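Transcription factor TAU 138 KDA subunit (PDB 5AIM) belongs, here as its central extended winged-helix domain, to TFIIIC, which binds intragenic promoter elements of tRNA genes and assembles the RNA polymerase III initiation complex. Local coordinates at residues Q13-M22 / F35-M43. Residues are numbered along the deposited sequence; the frame is centred on the assembly and turned at random.
Sequences QRQRAILKVM and FYESVSKYM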
loop_
_atom_site.group_PDB
_atom_site.type_symbol
_atom_site.label_atom_id
_atom_site.label_comp_id
_atom_site.label_asym_id
_atom_site.label_seq_id
_atom_site.Cartn_x
_atom_site.Cartn_y
_atom_site.Cartn_z
ATOM N N GLN A 13 10.207 -7.746 4.831
ATOM C CA GLN A 13 10.538 -7.615 3.411
ATOM C C GLN A 13 9.346 -7.062 2.614
ATOM O O GLN A 13 9.488 -6.140 1.777
ATOM C CB GLN A 13 10.983 -8.969 2.847
ATOM C CG GLN A 13 11.460 -8.907 1.399
ATOM C CD GLN A 13 11.768 -10.274 0.821
ATOM O OE1 GLN A 13 11.328 -11.296 1.345
ATOM N NE2 GLN A 13 12.528 -10.298 -0.269
ATOM N N ARG A 14 8.168 -7.622 2.874
ATOM C CA ARG A 14 6.965 -7.134 2.197
ATOM C C ARG A 14 6.650 -5.671 2.540
ATOM O O ARG A 14 6.264 -4.881 1.658
ATOM C CB ARG A 14 5.762 -8.042 2.482
ATOM C CG ARG A 14 5.895 -9.413 1.836
ATOM C CD ARG A 14 4.648 -10.262 2.003
ATOM N NE ARG A 14 4.315 -10.510 3.408
ATOM C CZ ARG A 14 4.614 -11.610 4.091
ATOM N NH1 ARG A 14 5.286 -12.613 3.533
ATOM N NH2 ARG A 14 4.236 -11.702 5.362
ATOM N N GLN A 15 6.816 -5.294 3.807
ATOM C CA GLN A 15 6.679 -3.881 4.172
ATOM C C GLN A 15 7.680 -2.961 3.444
ATOM O O GLN A 15 7.314 -1.870 2.963
ATOM C CB GLN A 15 6.760 -3.710 5.695
ATOM C CG GLN A 15 5.596 -4.348 6.441
ATOM C CD GLN A 15 5.675 -4.112 7.919
ATOM O OE1 GLN A 15 5.610 -2.978 8.373
ATOM N NE2 GLN A 15 5.816 -5.187 8.688
ATOM N N ARG A 16 8.939 -3.383 3.349
ATOM C CA ARG A 16 9.900 -2.600 2.572
ATOM C C ARG A 16 9.450 -2.447 1.122
ATOM O O ARG A 16 9.603 -1.359 0.522
ATOM C CB ARG A 16 11.297 -3.227 2.617
ATOM C CG ARG A 16 11.991 -3.133 3.973
ATOM C CD ARG A 16 13.489 -3.423 3.849
ATOM N NE ARG A 16 13.770 -4.686 3.163
ATOM C CZ ARG A 16 13.790 -5.887 3.737
ATOM N NH1 ARG A 16 13.542 -6.034 5.036
ATOM N NH2 ARG A 16 14.055 -6.957 2.998
ATOM N N ALA A 17 8.938 -3.538 0.549
ATOM C CA ALA A 17 8.444 -3.494 -0.835
ATOM C C ALA A 17 7.278 -2.517 -0.988
ATOM O O ALA A 17 7.246 -1.702 -1.918
ATOM C CB ALA A 17 8.027 -4.876 -1.297
ATOM N N ILE A 18 6.306 -2.610 -0.090
ATOM C CA ILE A 18 5.165 -1.694 -0.120
ATOM C C ILE A 18 5.651 -0.247 -0.062
ATOM O O ILE A 18 5.202 0.611 -0.836
ATOM C CB ILE A 18 4.213 -1.986 1.055
ATOM C CG1 ILE A 18 3.518 -3.327 0.831
ATOM C CG2 ILE A 18 3.164 -0.897 1.213
ATOM C CD1 ILE A 18 2.930 -3.929 2.095
ATOM N N LEU A 19 6.575 0.026 0.849
ATOM C CA LEU A 19 7.117 1.376 0.964
ATOM C C LEU A 19 7.824 1.861 -0.317
ATOM O O LEU A 19 7.590 2.997 -0.794
ATOM C CB LEU A 19 8.074 1.432 2.153
ATOM C CG LEU A 19 8.509 2.813 2.621
ATOM C CD1 LEU A 19 7.328 3.600 3.146
ATOM C CD2 LEU A 19 9.560 2.676 3.702
ATOM N N LYS A 20 8.698 1.019 -0.867
ATOM C CA LYS A 20 9.411 1.392 -2.098
ATOM C C LYS A 20 8.455 1.620 -3.277
ATOM O O LYS A 20 8.603 2.582 -4.051
ATOM C CB LYS A 20 10.472 0.341 -2.459
ATOM C CG LYS A 20 11.185 0.563 -3.796
ATOM C CD LYS A 20 11.919 1.892 -3.868
ATOM C CE LYS A 20 13.256 1.836 -3.155
ATOM N NZ LYS A 20 13.880 3.186 -3.094
ATOM N N VAL A 21 7.473 0.733 -3.409
ATOM C CA VAL A 21 6.479 0.878 -4.466
ATOM C C VAL A 21 5.682 2.164 -4.271
ATOM O O VAL A 21 5.466 2.908 -5.229
ATOM C CB VAL A 21 5.557 -0.351 -4.533
ATOM C CG1 VAL A 21 4.357 -0.099 -5.423
ATOM C CG2 VAL A 21 6.341 -1.553 -5.023
ATOM N N MET A 22 5.269 2.436 -3.036
ATOM C CA MET A 22 4.536 3.670 -2.781
ATOM C C MET A 22 5.354 4.894 -3.161
ATOM O O MET A 22 4.819 5.821 -3.783
ATOM C CB MET A 22 4.081 3.751 -1.326
ATOM C CG MET A 22 2.895 2.846 -1.021
ATOM S SD MET A 22 1.377 3.319 -1.884
ATOM C CE MET A 22 1.013 4.890 -1.095
ATOM N N PHE A 35 -2.438 -2.054 -7.451
ATOM C CA PHE A 35 -1.415 -1.828 -6.439
ATOM C C PHE A 35 -0.734 -3.134 -6.034
ATOM O O PHE A 35 0.515 -3.230 -5.991
ATOM C CB PHE A 35 -1.975 -1.129 -5.199
ATOM C CG PHE A 35 -0.942 -0.934 -4.129
ATOM C CD1 PHE A 35 0.052 0.012 -4.298
ATOM C CD2 PHE A 35 -0.936 -1.713 -2.987
ATOM C CE1 PHE A 35 1.027 0.191 -3.346
ATOM C CE2 PHE A 35 0.051 -1.537 -2.029
ATOM C CZ PHE A 35 1.018 -0.576 -2.213
ATOM N N TYR A 36 -1.532 -4.146 -5.717
ATOM C CA TYR A 36 -0.968 -5.428 -5.320
ATOM C C TYR A 36 -0.107 -6.029 -6.425
ATOM O O TYR A 36 0.946 -6.625 -6.158
ATOM C CB TYR A 36 -2.072 -6.393 -4.893
ATOM C CG TYR A 36 -2.728 -6.006 -3.590
ATOM C CD1 TYR A 36 -2.059 -6.180 -2.387
ATOM C CD2 TYR A 36 -4.015 -5.484 -3.553
ATOM C CE1 TYR A 36 -2.646 -5.837 -1.187
ATOM C CE2 TYR A 36 -4.612 -5.139 -2.355
ATOM C CZ TYR A 36 -3.920 -5.316 -1.178
ATOM O OH TYR A 36 -4.502 -4.980 0.018
ATOM N N GLU A 37 -0.538 -5.855 -7.669
ATOM C CA GLU A 37 0.230 -6.346 -8.803
ATOM C C GLU A 37 1.573 -5.624 -8.869
ATOM O O GLU A 37 2.610 -6.251 -9.122
ATOM C CB GLU A 37 -0.543 -6.156 -10.111
ATOM C CG GLU A 37 0.099 -6.839 -11.310
ATOM C CD GLU A 37 0.172 -8.347 -11.154
ATOM O OE1 GLU A 37 -0.785 -8.938 -10.610
ATOM O OE2 GLU A 37 1.191 -8.941 -11.567
ATOM N N SER A 38 1.564 -4.311 -8.659
ATOM C CA SER A 38 2.827 -3.564 -8.598
ATOM C C SER A 38 3.759 -4.092 -7.498
ATOM O O SER A 38 4.969 -4.276 -7.741
ATOM C CB SER A 38 2.611 -2.064 -8.404
ATOM O OG SER A 38 2.028 -1.471 -9.552
ATOM N N VAL A 39 3.230 -4.329 -6.301
ATOM C CA VAL A 39 4.069 -4.902 -5.240
ATOM C C VAL A 39 4.620 -6.271 -5.650
ATOM O O VAL A 39 5.811 -6.559 -5.454
ATOM C CB VAL A 39 3.325 -5.003 -3.892
ATOM C CG1 VAL A 39 4.186 -5.713 -2.837
ATOM C CG2 VAL A 39 2.942 -3.618 -3.407
ATOM N N SER A 40 3.771 -7.114 -6.230
ATOM C CA SER A 40 4.216 -8.436 -6.671
ATOM C C SER A 40 5.330 -8.329 -7.708
ATOM O O SER A 40 6.354 -9.020 -7.607
ATOM C CB SER A 40 3.045 -9.242 -7.237
ATOM O OG SER A 40 2.143 -9.612 -6.212
ATOM N N LYS A 41 5.156 -7.465 -8.704
ATOM C CA LYS A 41 6.171 -7.301 -9.741
ATOM C C LYS A 41 7.474 -6.732 -9.185
ATOM O O LYS A 41 8.556 -7.169 -9.573
ATOM C CB LYS A 41 5.640 -6.431 -10.884
ATOM C CG LYS A 41 4.639 -7.154 -11.775
ATOM C CD LYS A 41 3.683 -6.179 -12.420
ATOM C CE LYS A 41 2.839 -6.824 -13.506
ATOM N NZ LYS A 41 2.042 -5.807 -14.251
ATOM N N TYR A 42 7.381 -5.771 -8.271
ATOM C CA TYR A 42 8.583 -5.251 -7.614
ATOM C C TYR A 42 9.388 -6.365 -6.919
ATOM O O TYR A 42 10.620 -6.397 -6.996
ATOM C CB TYR A 42 8.229 -4.156 -6.601
ATOM C CG TYR A 42 9.428 -3.766 -5.777
ATOM C CD1 TYR A 42 10.369 -2.868 -6.258
ATOM C CD2 TYR A 42 9.641 -4.330 -4.532
ATOM C CE1 TYR A 42 11.491 -2.538 -5.511
ATOM C CE2 TYR A 42 10.745 -4.006 -3.778
ATOM C CZ TYR A 42 11.670 -3.111 -4.267
ATOM O OH TYR A 42 12.771 -2.791 -3.509
ATOM N N MET A 43 8.684 -7.289 -6.275
ATOM C CA MET A 43 9.338 -8.345 -5.509
ATOM C C MET A 43 9.759 -9.522 -6.378
ATOM O O MET A 43 10.400 -10.447 -5.890
ATOM C CB MET A 43 8.416 -8.837 -4.393
ATOM C CG MET A 43 8.078 -7.773 -3.361
ATOM S SD MET A 43 7.186 -8.431 -1.941
ATOM C CE MET A 43 8.486 -9.302 -1.082
#
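Val21 enters helix 35-43 as a knob, set in a hole made by Phe35, Ser38, Val39 and Tyr42. Its CG1, anti to the backbone N (chi1 168°), touches both Phe35 CE1, at 3.9 Å, and CB of Ser38, while CG2 reaches CB of Tyr42 at 3.6 Å as the two side chains slide past each other in opposite directions. The Phe35 ring reaches helix 13-22 by its CE1 and CZ corner, and the side chains of Ile18 and Met22 each cross it at about a right angle. Ile18 CG2 comes to the ring edge, near its plane; Met22 bends round so that SD is 3.5 Å from Phe35 CE1, an oblique Met-aromatic contact with the sulfur 55° off the ring normal. Val39 CG2 lies over the rim of one face of that ring.

Beyond Val21, Ala17 is short enough to admit both Tyr42 and Met43: its CB is 3.7 Å from Tyr42 CD2 and 3.6 Å from Met43 CG. The Tyr42 ring lies across helix 13-22, its CD2 edge at Ala17 and its CE1 side met at 3.6 Å by CG of Lys20, whose chain crosses it at about a right angle. Met43 bends at its last torsion to lay CE against the aliphatic parts of Gln13 and Arg14. Arg14 directs its guanidinium elsewhere, into a salt bridge with Asp57.

The axes of 13-22 and 35-43 cross at 113°, 9.4 Å apart at closest, in the helical part of the winged-helix fold; helix 52-63 packs on Arg14 and Ile18, while Met22 and Phe35 carry the apolar contact on to Ala29 and Ile80 of strands 28-30 and 78-81.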